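Local coordinates for Myo-inositol 2-dehydrogenase (Lactobacillus plantarum WCFS1, PDB 3CEA), which probably catalyses the NAD-dependent oxidation of myo-inositol at its 2-hydroxyl, using a Rossmann-type dinucleotide-binding domain, at residues 105-108 and 109-112; 170-173 and 174-178; 192-195 and 196-200; 262-265 and 266-269. All blocks are in the same frame, centred on the assembly; numbering follows the deposited sequence.

Overall arrangement
Four local contacts illustrate how short-range chemistry follows place in the fold. Contact 1 starts helix 108-119 of the nucleotide-binding part and contact 3 finishes helix 182-198, one capped by a carboxylate, the other closed by a threonine hydroxyl and a glycine. Contact 2, on helix 167-176, turns one side to NAD and another to a surface ion pair; it touches contact 1, where L106 CD1 packs 3.3 Å from D178 O. Contacts 1, 2 and 3 are partly buried. Contact 4 is the buried one, with an arginine-glutamate pair at the edge of the mixed sheet where subunits meet. Its centre lies about 17 Å from that of contact 3 and about 34 Å from that of contact 1.

Contact 1. Residues 105-108 and 109-112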
loop_
_atom_site.group_PDB
_atom_site.type_symbol
_atom_site.label_atom_id
_atom_site.label_comp_id
_atom_site.label_asym_id
_atom_site.label_seq_id
_atom_site.Cartn_x
_atom_site.Cartn_y
_atom_site.Cartn_z
ATOM N N GLY A 105 -15.105 35.185 -7.176
ATOM C CA GLY A 105 -14.456 36.460 -6.893
ATOM C C GLY A 105 -13.996 36.519 -5.450
ATOM O O GLY A 105 -13.822 35.482 -4.812
ATOM N N LEU A 106 -13.803 37.734 -4.938
ATOM C CA LEU A 106 -13.371 37.934 -3.551
ATOM C C LEU A 106 -14.305 38.856 -2.778
ATOM O O LEU A 106 -14.730 38.526 -1.670
ATOM C CB LEU A 106 -11.933 38.462 -3.492
ATOM C CG LEU A 106 -10.829 37.568 -4.064
ATOM C CD1 LEU A 106 -9.491 38.256 -3.939
ATOM C CD2 LEU A 106 -10.804 36.207 -3.378
ATOM N N ASP A 107 -14.613 40.010 -3.369
ATOM C CA ASP A 107 -15.549 40.972 -2.792
ATOM C C ASP A 107 -16.984 40.489 -2.986
ATOM O O ASP A 107 -17.385 40.154 -4.100
ATOM C CB ASP A 107 -15.352 42.351 -3.438
ATOM C CG ASP A 107 -16.312 43.408 -2.898
ATOM O OD1 ASP A 107 -16.596 43.416 -1.678
ATOM O OD2 ASP A 107 -16.776 44.246 -3.703
ATOM N N PHE A 108 -17.751 40.460 -1.896
ATOM C CA PHE A 108 -19.150 40.017 -1.934
ATOM C C PHE A 108 -20.058 40.926 -2.768
ATOM O O PHE A 108 -21.043 40.457 -3.345
ATOM C CB PHE A 108 -19.720 39.867 -0.518
ATOM C CG PHE A 108 -19.173 38.685 0.242
ATOM C CD1 PHE A 108 -19.298 37.389 -0.262
ATOM C CD2 PHE A 108 -18.550 38.865 1.477
ATOM C CE1 PHE A 108 -18.795 36.296 0.443
ATOM C CE2 PHE A 108 -18.047 37.775 2.193
ATOM C CZ PHE A 108 -18.174 36.488 1.675
ATOM N N ASN A 109 -19.730 42.216 -2.818
ATOM C CA ASN A 109 -20.463 43.176 -3.644
ATOM C C ASN A 109 -20.278 42.912 -5.138
ATOM O O ASN A 109 -21.247 42.927 -5.898
ATOM C CB ASN A 109 -20.052 44.614 -3.308
ATOM C CG ASN A 109 -20.512 45.054 -1.927
ATOM O OD1 ASN A 109 -21.622 44.735 -1.489
ATOM N ND2 ASN A 109 -19.661 45.807 -1.237
ATOM N N GLU A 110 -19.031 42.665 -5.542
ATOM C CA GLU A 110 -18.695 42.349 -6.932
ATOM C C GLU A 110 -19.348 41.052 -7.406
ATOM O O GLU A 110 -19.833 40.979 -8.534
ATOM C CB GLU A 110 -17.177 42.250 -7.118
ATOM C CG GLU A 110 -16.442 43.585 -7.158
ATOM C CD GLU A 110 -14.988 43.440 -7.587
ATOM O OE1 GLU A 110 -14.721 42.736 -8.587
ATOM O OE2 GLU A 110 -14.109 44.035 -6.927
ATOM N N VAL A 111 -19.351 40.043 -6.535
ATOM C CA VAL A 111 -19.891 38.715 -6.850
ATOM C C VAL A 111 -21.420 38.722 -6.939
ATOM O O VAL A 111 -22.001 37.980 -7.737
ATOM C CB VAL A 111 -19.398 37.638 -5.840
ATOM C CG1 VAL A 111 -20.053 36.277 -6.102
ATOM C CG2 VAL A 111 -17.882 37.504 -5.902
ATOM N N ASP A 112 -22.060 39.560 -6.123
ATOM C CA ASP A 112 -23.512 39.729 -6.171
ATOM C C ASP A 112 -23.970 40.307 -7.507
ATOM O O ASP A 112 -24.924 39.805 -8.109
ATOM C CB ASP A 112 -24.003 40.610 -5.018
ATOM C CG ASP A 112 -24.377 39.809 -3.780
ATOM O OD1 ASP A 112 -24.127 38.580 -3.741
ATOM O OD2 ASP A 112 -24.931 40.419 -2.837
#
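The backbone of D107 turns into the first coil of helix 108-119, where D107 O accepts from V111 N at 3.1 Å and F108 O takes D112 N in the next bond of the same i to i+4 series. D107 occupies the N-cap. With CG anti to its own nitrogen (chi1 179°), the carboxylate swings over the helix start, and OD2 accepts from E110 N at 3.3 Å, a weak bond bent to 142° at the hydrogen. The same OD2 lies 3.3 Å from N109 CB and also meets E110 CG, so the cap is packed against carbon as well as bonded. The amide of N109 stands nearly upright to this carboxylate, their planes 83° apart. On another side of the turn V111 turns CG2 back toward the loop, 3.2 Å from D107 O and 3.7 Å from G105 CA; a side chain at G105 would run into that methyl. V111 also meets I323 and L326, and F108 lies on K327 and K330, which seats this helix start against helix 319-338. The carboxylates of D107 and E110 come within 4.2 Å, OD2 to OE2. Two negative groups beside a helix N-terminus would probably be eased by the positive end of the helix dipole, while their mutual repulsion may slightly raise the affinity of one for a proton.

Contact 2. Residues 170-173 and 174-178. With NAD (nicotinamide-adenine-dinucleotide), chain E.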
loop_
_atom_site.group_PDB
_atom_site.type_symbol
_atom_site.label_atom_id
_atom_site.label_comp_id
_atom_site.label_asym_id
_atom_site.label_seq_id
_atom_site.Cartn_x
_atom_site.Cartn_y
_atom_site.Cartn_z
ATOM N N PHE A 170 3.756 30.071 -6.565
ATOM C CA PHE A 170 2.620 30.558 -5.784
ATOM C C PHE A 170 2.839 31.992 -5.305
ATOM O O PHE A 170 1.920 32.811 -5.361
ATOM C CB PHE A 170 2.301 29.657 -4.585
ATOM C CG PHE A 170 1.440 30.335 -3.552
ATOM C CD1 PHE A 170 0.068 30.465 -3.747
ATOM C CD2 PHE A 170 2.009 30.890 -2.408
ATOM C CE1 PHE A 170 -0.725 31.118 -2.810
ATOM C CE2 PHE A 170 1.222 31.542 -1.467
ATOM C CZ PHE A 170 -0.148 31.653 -1.668
ATOM N N THR A 171 4.042 32.281 -4.808
ATOM C CA THR A 171 4.383 33.619 -4.324
ATOM C C THR A 171 4.176 34.654 -5.438
ATOM O O THR A 171 3.584 35.709 -5.208
ATOM C CB THR A 171 5.823 33.673 -3.753
ATOM O OG1 THR A 171 5.969 32.679 -2.730
ATOM C CG2 THR A 171 6.129 35.039 -3.155
ATOM N N LYS A 172 4.650 34.324 -6.641
ATOM C CA LYS A 172 4.406 35.111 -7.855
ATOM C C LYS A 172 2.908 35.337 -8.067
ATOM O O LYS A 172 2.465 36.462 -8.293
ATOM C CB LYS A 172 4.998 34.374 -9.066
ATOM C CG LYS A 172 4.737 35.007 -10.430
ATOM C CD LYS A 172 5.922 35.836 -10.897
ATOM C CE LYS A 172 5.975 35.917 -12.416
ATOM N NZ LYS A 172 4.989 36.881 -12.978
ATOM N N PHE A 173 2.145 34.250 -7.973
ATOM C CA PHE A 173 0.694 34.246 -8.151
ATOM C C PHE A 173 -0.026 35.085 -7.093
ATOM O O PHE A 173 -1.016 35.753 -7.397
ATOM C CB PHE A 173 0.199 32.787 -8.150
ATOM C CG PHE A 173 -1.284 32.624 -7.925
ATOM C CD1 PHE A 173 -2.191 32.831 -8.963
ATOM C CD2 PHE A 173 -1.769 32.220 -6.681
ATOM C CE1 PHE A 173 -3.561 32.664 -8.758
ATOM C CE2 PHE A 173 -3.137 32.049 -6.467
ATOM C CZ PHE A 173 -4.034 32.270 -7.507
ATOM N N ALA A 174 0.489 35.059 -5.863
ATOM C CA ALA A 174 -0.157 35.708 -4.719
ATOM C C ALA A 174 0.347 37.122 -4.421
ATOM O O ALA A 174 -0.311 37.875 -3.701
ATOM C CB ALA A 174 -0.038 34.832 -3.477
ATOM N N THR A 175 1.512 37.479 -4.954
ATOM C CA THR A 175 2.038 38.837 -4.786
ATOM C C THR A 175 1.466 39.767 -5.860
ATOM O O THR A 175 1.185 40.939 -5.592
ATOM C CB THR A 175 3.586 38.868 -4.794
ATOM O OG1 THR A 175 4.088 37.932 -3.832
ATOM C CG2 THR A 175 4.114 40.260 -4.451
ATOM N N GLU A 176 1.276 39.232 -7.064
ATOM C CA GLU A 176 0.732 40.005 -8.182
ATOM C C GLU A 176 -0.767 40.282 -8.040
ATOM O O GLU A 176 -1.277 41.264 -8.589
ATOM C CB GLU A 176 1.025 39.312 -9.516
ATOM C CG GLU A 176 2.477 39.436 -9.971
ATOM C CD GLU A 176 2.766 38.684 -11.259
ATOM O OE1 GLU A 176 2.118 37.643 -11.510
ATOM O OE2 GLU A 176 3.653 39.131 -12.018
ATOM N N ALA A 177 -1.465 39.413 -7.307
ATOM C CA ALA A 177 -2.903 39.559 -7.079
ATOM C C ALA A 177 -3.340 38.932 -5.756
ATOM O O ALA A 177 -2.695 38.012 -5.251
ATOM C CB ALA A 177 -3.694 38.955 -8.244
ATOM N N ASP A 178 -4.437 39.447 -5.206
ATOM C CA ASP A 178 -5.073 38.879 -4.023
ATOM C C ASP A 178 -5.641 37.502 -4.381
ATOM O O ASP A 178 -6.529 37.393 -5.233
ATOM C CB ASP A 178 -6.186 39.821 -3.541
ATOM C CG ASP A 178 -6.656 39.528 -2.115
ATOM O OD1 ASP A 178 -6.469 38.401 -1.606
ATOM O OD2 ASP A 178 -7.238 40.448 -1.503
HETATM P PA NAD E . -1.316 32.752 -12.965
HETATM O O1A NAD E . -0.344 31.645 -13.113
HETATM O O2A NAD E . -0.747 33.887 -12.205
HETATM O O5B NAD E . -1.820 33.208 -14.424
HETATM C C5B NAD E . -2.585 34.385 -14.594
HETATM C C4B NAD E . -2.625 34.766 -16.072
HETATM O O4B NAD E . -3.615 35.753 -16.306
HETATM C C3B NAD E . -1.302 35.340 -16.553
HETATM O O3B NAD E . -0.981 34.710 -17.769
HETATM C C2B NAD E . -1.573 36.815 -16.774
HETATM O O2B NAD E . -0.868 37.334 -17.880
HETATM C C1B NAD E . -3.074 36.860 -17.004
HETATM N N9A NAD E . -3.663 38.122 -16.516
HETATM C C8A NAD E . -3.525 38.672 -15.266
HETATM N N7A NAD E . -4.225 39.828 -15.217
HETATM C C5A NAD E . -4.805 40.027 -16.422
HETATM C C6A NAD E . -5.617 41.044 -16.910
HETATM N N6A NAD E . -6.146 41.922 -16.064
HETATM N N1A NAD E . -6.075 40.979 -18.215
HETATM C C2A NAD E . -5.726 39.912 -19.027
HETATM N N3A NAD E . -4.916 38.904 -18.534
HETATM C C4A NAD E . -4.463 38.961 -17.252
HETATM O O3 NAD E . -2.655 32.229 -12.237
HETATM P PN NAD E . -3.187 30.718 -12.415
HETATM O O1N NAD E . -3.031 30.307 -13.831
HETATM O O2N NAD E . -2.591 29.916 -11.327
HETATM O O5D NAD E . -4.756 30.812 -12.082
HETATM C C5D NAD E . -5.614 31.775 -12.646
HETATM C C4D NAD E . -7.015 31.532 -12.093
HETATM O O4D NAD E . -7.302 30.144 -12.086
HETATM C C3D NAD E . -7.158 32.038 -10.666
HETATM O O3D NAD E . -8.322 32.826 -10.573
HETATM C C2D NAD E . -7.288 30.784 -9.823
HETATM O O2D NAD E . -8.215 30.942 -8.777
HETATM C C1D NAD E . -7.746 29.719 -10.810
HETATM N N1N NAD E . -7.204 28.388 -10.472
HETATM C C2N NAD E . -8.068 27.325 -10.379
HETATM C C3N NAD E . -7.591 26.050 -10.058
HETATM C C7N NAD E . -8.493 24.850 -10.124
HETATM O O7N NAD E . -8.130 23.701 -9.396
HETATM N N7N NAD E . -9.608 24.891 -10.860
HETATM C C4N NAD E . -6.229 25.865 -9.831
HETATM C C5N NAD E . -5.359 26.949 -9.925
HETATM C C6N NAD E . -5.860 28.209 -10.248
#
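The C-terminal part of helix 167-176 passes beside the bound dinucleotide, held from several sides. A174 CB sits over one face of the F170 ring, 4.0 Å from the centroid, a CH-pi contact displaced toward the rim, while the backbone joins the same pair through A174 N and F170 O at 2.7 Å. T171 O is gripped twice by T175, by its N and by OG1, the hydroxyl donating at 2.7 Å from above the carbonyl plane. On the exposed flank, K172 bends at chi2 (98°) and chi4 to bring NZ to E176 OE2, a 2.8 Å salt bridge met from above the carboxylate plane. F173 reaches the cofactor: CD1 lies 3.4 Å from NAD O3, the pyrophosphate bridge, and O2A stands at the ring edge, in its plane. R18 makes a cation-pi contact with this ring. Replacing F173 with an alanine would probably open a gap beside the pyrophosphate and leave R18 without its aromatic partner. The arrangement is that of a dinucleotide pocket in which a helix of the second domain brings an aromatic ring up to the diphosphate held by the Rossmann fold.

Contact 3. Residues 192-195 and 196-200; sequences DLIR and WFTGQ
L193 lays CD2 against the edge of the W196 indole, near the ring plane and 4.0 Å from CE3, the two side chains aslant. Both belong to the last turns of helix 182-198 in the C-terminal domain, which ends in an ST turn at T198. With CG anti to its backbone nitrogen (chi1 -174°), the indole leads away from the preceding turn and only its CE3 rim stays beside L193; R133 and K142 add cation-pi contacts to the ring. F197 turns its edge to the preceding coil, with CD1 3.1 Å from L193 O and that oxygen in the ring plane, while L193 O also accepts from F197 N. I194 O has two donors from T198, reaching it from opposite faces of the carbonyl plane: the backbone N at 3.0 Å and OG1 at 2.6 Å. The hydroxyl oxygen in turn accepts from Q200 N, which fixes the chain as it leaves the helix. A valine in place of T198 would probably leave Q200 N without this acceptor and I194 O with the amide alone from this residue. G199 has positive phi, 76°, and closes onto R195 O through its amide. R195 forms salt bridges with D201, through NE, and D321, through NH1. A water over one face of its guanidinium, toward the rim, donates to R195 O at 3.3 Å and to Q200 O at 3.2 Å.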
loop_
_atom_site.group_PDB
_atom_site.type_symbol
_atom_site.label_atom_id
_atom_site.label_comp_id
_atom_site.label_asym_id
_atom_site.label_seq_id
_atom_site.Cartn_x
_atom_site.Cartn_y
_atom_site.Cartn_z
ATOM N N ASP A 192 -16.939 22.484 -1.522
ATOM C CA ASP A 192 -17.883 22.071 -2.559
ATOM C C ASP A 192 -18.141 20.564 -2.513
ATOM O O ASP A 192 -19.286 20.119 -2.637
ATOM C CB ASP A 192 -17.372 22.476 -3.944
ATOM C CG ASP A 192 -18.287 22.008 -5.067
ATOM O OD1 ASP A 192 -19.397 22.569 -5.202
ATOM O OD2 ASP A 192 -17.894 21.082 -5.814
ATOM N N LEU A 193 -17.072 19.789 -2.330
ATOM C CA LEU A 193 -17.160 18.330 -2.265
ATOM C C LEU A 193 -17.991 17.873 -1.075
ATOM O O LEU A 193 -18.801 16.955 -1.193
ATOM C CB LEU A 193 -15.763 17.702 -2.204
ATOM C CG LEU A 193 -14.865 17.795 -3.443
ATOM C CD1 LEU A 193 -13.432 17.434 -3.082
ATOM C CD2 LEU A 193 -15.377 16.922 -4.592
ATOM N N ILE A 194 -17.794 18.529 0.064
ATOM C CA ILE A 194 -18.537 18.216 1.279
ATOM C C ILE A 194 -20.025 18.530 1.095
ATOM O O ILE A 194 -20.880 17.718 1.458
ATOM C CB ILE A 194 -17.913 18.925 2.514
ATOM C CG1 ILE A 194 -16.600 18.230 2.888
ATOM C CG2 ILE A 194 -18.858 18.916 3.710
ATOM C CD1 ILE A 194 -15.618 19.099 3.631
ATOM N N ARG A 195 -20.322 19.687 0.501
ATOM C CA ARG A 195 -21.699 20.070 0.175
ATOM C C ARG A 195 -22.325 19.058 -0.780
ATOM O O ARG A 195 -23.479 18.653 -0.606
ATOM C CB ARG A 195 -21.746 21.469 -0.445
ATOM C CG ARG A 195 -21.364 22.601 0.507
ATOM C CD ARG A 195 -21.749 23.973 -0.048
ATOM N NE ARG A 195 -23.198 24.140 -0.131
ATOM C CZ ARG A 195 -23.906 24.076 -1.257
ATOM N NH1 ARG A 195 -23.304 23.861 -2.418
ATOM N NH2 ARG A 195 -25.221 24.230 -1.220
ATOM N N TRP A 196 -21.543 18.647 -1.776
ATOM C CA TRP A 196 -21.962 17.660 -2.763
ATOM C C TRP A 196 -22.284 16.306 -2.126
ATOM O O TRP A 196 -23.346 15.735 -2.383
ATOM C CB TRP A 196 -20.878 17.521 -3.840
ATOM C CG TRP A 196 -21.234 16.642 -5.008
ATOM C CD1 TRP A 196 -22.465 16.491 -5.587
ATOM C CD2 TRP A 196 -20.335 15.820 -5.763
ATOM N NE1 TRP A 196 -22.390 15.615 -6.640
ATOM C CE2 TRP A 196 -21.094 15.187 -6.773
ATOM C CE3 TRP A 196 -18.960 15.552 -5.682
ATOM C CZ2 TRP A 196 -20.525 14.303 -7.696
ATOM C CZ3 TRP A 196 -18.396 14.672 -6.599
ATOM C CH2 TRP A 196 -19.178 14.059 -7.592
ATOM N N PHE A 197 -21.377 15.812 -1.283
ATOM C CA PHE A 197 -21.509 14.485 -0.679
ATOM C C PHE A 197 -22.620 14.389 0.367
ATOM O O PHE A 197 -23.305 13.364 0.456
ATOM C CB PHE A 197 -20.173 14.034 -0.072
ATOM C CG PHE A 197 -19.277 13.296 -1.034
ATOM C CD1 PHE A 197 -18.536 13.979 -1.990
ATOM C CD2 PHE A 197 -19.163 11.911 -0.971
ATOM C CE1 PHE A 197 -17.701 13.293 -2.875
ATOM C CE2 PHE A 197 -18.329 11.219 -1.850
ATOM C CZ PHE A 197 -17.601 11.911 -2.805
ATOM N N THR A 198 -22.799 15.458 1.142
ATOM C CA THR A 198 -23.733 15.465 2.273
ATOM C C THR A 198 -25.114 16.023 1.937
ATOM O O THR A 198 -26.118 15.585 2.501
ATOM C CB THR A 198 -23.177 16.285 3.456
ATOM O OG1 THR A 198 -22.930 17.631 3.030
ATOM C CG2 THR A 198 -21.892 15.670 3.990
ATOM N N GLY A 199 -25.162 16.999 1.036
ATOM C CA GLY A 199 -26.395 17.732 0.762
ATOM C C GLY A 199 -26.689 18.730 1.868
ATOM O O GLY A 199 -27.720 19.400 1.854
ATOM N N GLN A 200 -25.766 18.828 2.822
ATOM C CA GLN A 200 -25.885 19.726 3.968
ATOM C C GLN A 200 -25.009 20.972 3.787
ATOM O O GLN A 200 -24.114 21.000 2.936
ATOM C CB GLN A 200 -25.482 18.991 5.255
ATOM C CG GLN A 200 -26.318 17.750 5.575
ATOM C CD GLN A 200 -25.761 16.914 6.729
ATOM O OE1 GLN A 200 -25.116 17.429 7.650
ATOM N NE2 GLN A 200 -26.037 15.612 6.694
HETATM O O HOH W 1 -25.510 21.124 0.099
#

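Contact 4. Residues 262-265 and 266-269; sequences WVRI and GEHP
R264 and E267 pair across the bend that leaves strand 262-265, the edge strand of the mixed sheet in this chain, and their ion pair is the chief side-chain link of the contact. Charge comes first. R264 NH1 reaches E267 OE2 at 2.8 Å; the salt bridge includes a hydrogen bond that is weak, bent to 128° at the hydrogen, and the guanidinium and carboxylate planes stand 73° apart. The arginine runs out extended from CG to NE, which lays its CD 3.4 Å from E267 OE2 beneath the carboxylate. Its other nitrogens have further acid partners: NE pairs with E255, and NH2 with E253 of a third subunit, so the buried positive charge is probably balanced by the three carboxylates about it. Hydrogen bonding extends the network between copies: E267 OE1 takes H268 NE2 of the third subunit and R264 NH1 also bonds E267 O of that subunit, while W262 to I265 join an antiparallel ladder with a strand of a second subunit, carrying the sheet across the interface. Packing is next: I265 turns its side chain away from the bend, onto S137, Y138 and A141 of helix 136-146. The backbone itself bends at G266, whose phi is positive (64°) and where a CB would run into I265 O. Bridging this bend, a water takes the amide of E267, with E267 N to the water oxygen at 2.8 Å, and donates weakly to R264 O at 3.4 Å.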
loop_
_atom_site.group_PDB
_atom_site.type_symbol
_atom_site.label_atom_id
_atom_site.label_comp_id
_atom_site.label_asym_id
_atom_site.label_seq_id
_atom_site.Cartn_x
_atom_site.Cartn_y
_atom_site.Cartn_z
ATOM N N TRP A 262 -15.756 3.315 5.445
ATOM C CA TRP A 262 -15.163 4.586 5.038
ATOM C C TRP A 262 -14.703 4.509 3.589
ATOM O O TRP A 262 -14.667 3.428 2.991
ATOM C CB TRP A 262 -13.932 4.961 5.883
ATOM C CG TRP A 262 -14.048 4.877 7.378
ATOM C CD1 TRP A 262 -15.188 4.738 8.127
ATOM C CD2 TRP A 262 -12.968 4.975 8.310
ATOM N NE1 TRP A 262 -14.876 4.716 9.466
ATOM C CE2 TRP A 262 -13.521 4.866 9.607
ATOM C CE3 TRP A 262 -11.580 5.136 8.177
ATOM C CZ2 TRP A 262 -12.735 4.912 10.762
ATOM C CZ3 TRP A 262 -10.801 5.181 9.325
ATOM C CH2 TRP A 262 -11.382 5.069 10.602
ATOM N N VAL A 263 -14.351 5.669 3.037
ATOM C CA VAL A 263 -13.579 5.739 1.805
ATOM C C VAL A 263 -12.522 6.816 1.951
ATOM O O VAL A 263 -12.752 7.845 2.588
ATOM C CB VAL A 263 -14.442 5.992 0.517
ATOM C CG1 VAL A 263 -15.397 4.819 0.239
ATOM C CG2 VAL A 263 -15.199 7.319 0.586
ATOM N N ARG A 264 -11.348 6.552 1.390
ATOM C CA ARG A 264 -10.322 7.566 1.246
ATOM C C ARG A 264 -9.967 7.699 -0.222
ATOM O O ARG A 264 -9.747 6.704 -0.915
ATOM C CB ARG A 264 -9.092 7.234 2.083
ATOM C CG ARG A 264 -9.238 7.631 3.536
ATOM C CD ARG A 264 -8.216 6.935 4.395
ATOM N NE ARG A 264 -8.270 7.396 5.777
ATOM C CZ ARG A 264 -7.518 6.913 6.761
ATOM N NH1 ARG A 264 -6.645 5.940 6.527
ATOM N NH2 ARG A 264 -7.638 7.405 7.985
ATOM N N ILE A 265 -9.941 8.942 -0.688
ATOM C CA ILE A 265 -9.637 9.251 -2.073
ATOM C C ILE A 265 -8.292 9.958 -2.090
ATOM O O ILE A 265 -8.124 10.997 -1.452
ATOM C CB ILE A 265 -10.741 10.133 -2.705
ATOM C CG1 ILE A 265 -12.109 9.458 -2.550
ATOM C CG2 ILE A 265 -10.448 10.390 -4.181
ATOM C CD1 ILE A 265 -13.250 10.418 -2.261
ATOM N N GLY A 266 -7.333 9.374 -2.803
ATOM C CA GLY A 266 -5.990 9.930 -2.896
ATOM C C GLY A 266 -5.268 9.967 -1.561
ATOM O O GLY A 266 -4.726 11.002 -1.171
ATOM N N GLU A 267 -5.268 8.837 -0.858
ATOM C CA GLU A 267 -4.543 8.712 0.401
ATOM C C GLU A 267 -3.065 9.027 0.175
ATOM O O GLU A 267 -2.457 9.784 0.936
ATOM C CB GLU A 267 -4.719 7.307 0.971
ATOM C CG GLU A 267 -4.456 7.192 2.460
ATOM C CD GLU A 267 -5.080 5.949 3.072
ATOM O OE1 GLU A 267 -5.652 5.123 2.328
ATOM O OE2 GLU A 267 -5.000 5.800 4.308
ATOM N N HIS A 268 -2.507 8.438 -0.884
ATOM C CA HIS A 268 -1.179 8.782 -1.387
ATOM C C HIS A 268 -1.315 9.303 -2.819
ATOM O O HIS A 268 -2.097 8.755 -3.605
ATOM C CB HIS A 268 -0.247 7.565 -1.362
ATOM C CG HIS A 268 -0.080 6.947 -0.007
ATOM N ND1 HIS A 268 0.253 5.620 0.167
ATOM C CD2 HIS A 268 -0.204 7.467 1.238
ATOM C CE1 HIS A 268 0.332 5.352 1.458
ATOM N NE2 HIS A 268 0.056 6.455 2.130
ATOM N N PRO A 269 -0.553 10.356 -3.174
ATOM C CA PRO A 269 -0.695 10.929 -4.510
ATOM C C PRO A 269 0.194 10.223 -5.538
ATOM O O PRO A 269 1.071 10.851 -6.137
ATOM C CB PRO A 269 -0.248 12.376 -4.305
ATOM C CG PRO A 269 0.750 12.311 -3.179
ATOM C CD PRO A 269 0.473 11.060 -2.380
HETATM O O HOH W 2 -6.468 6.394 -1.669
#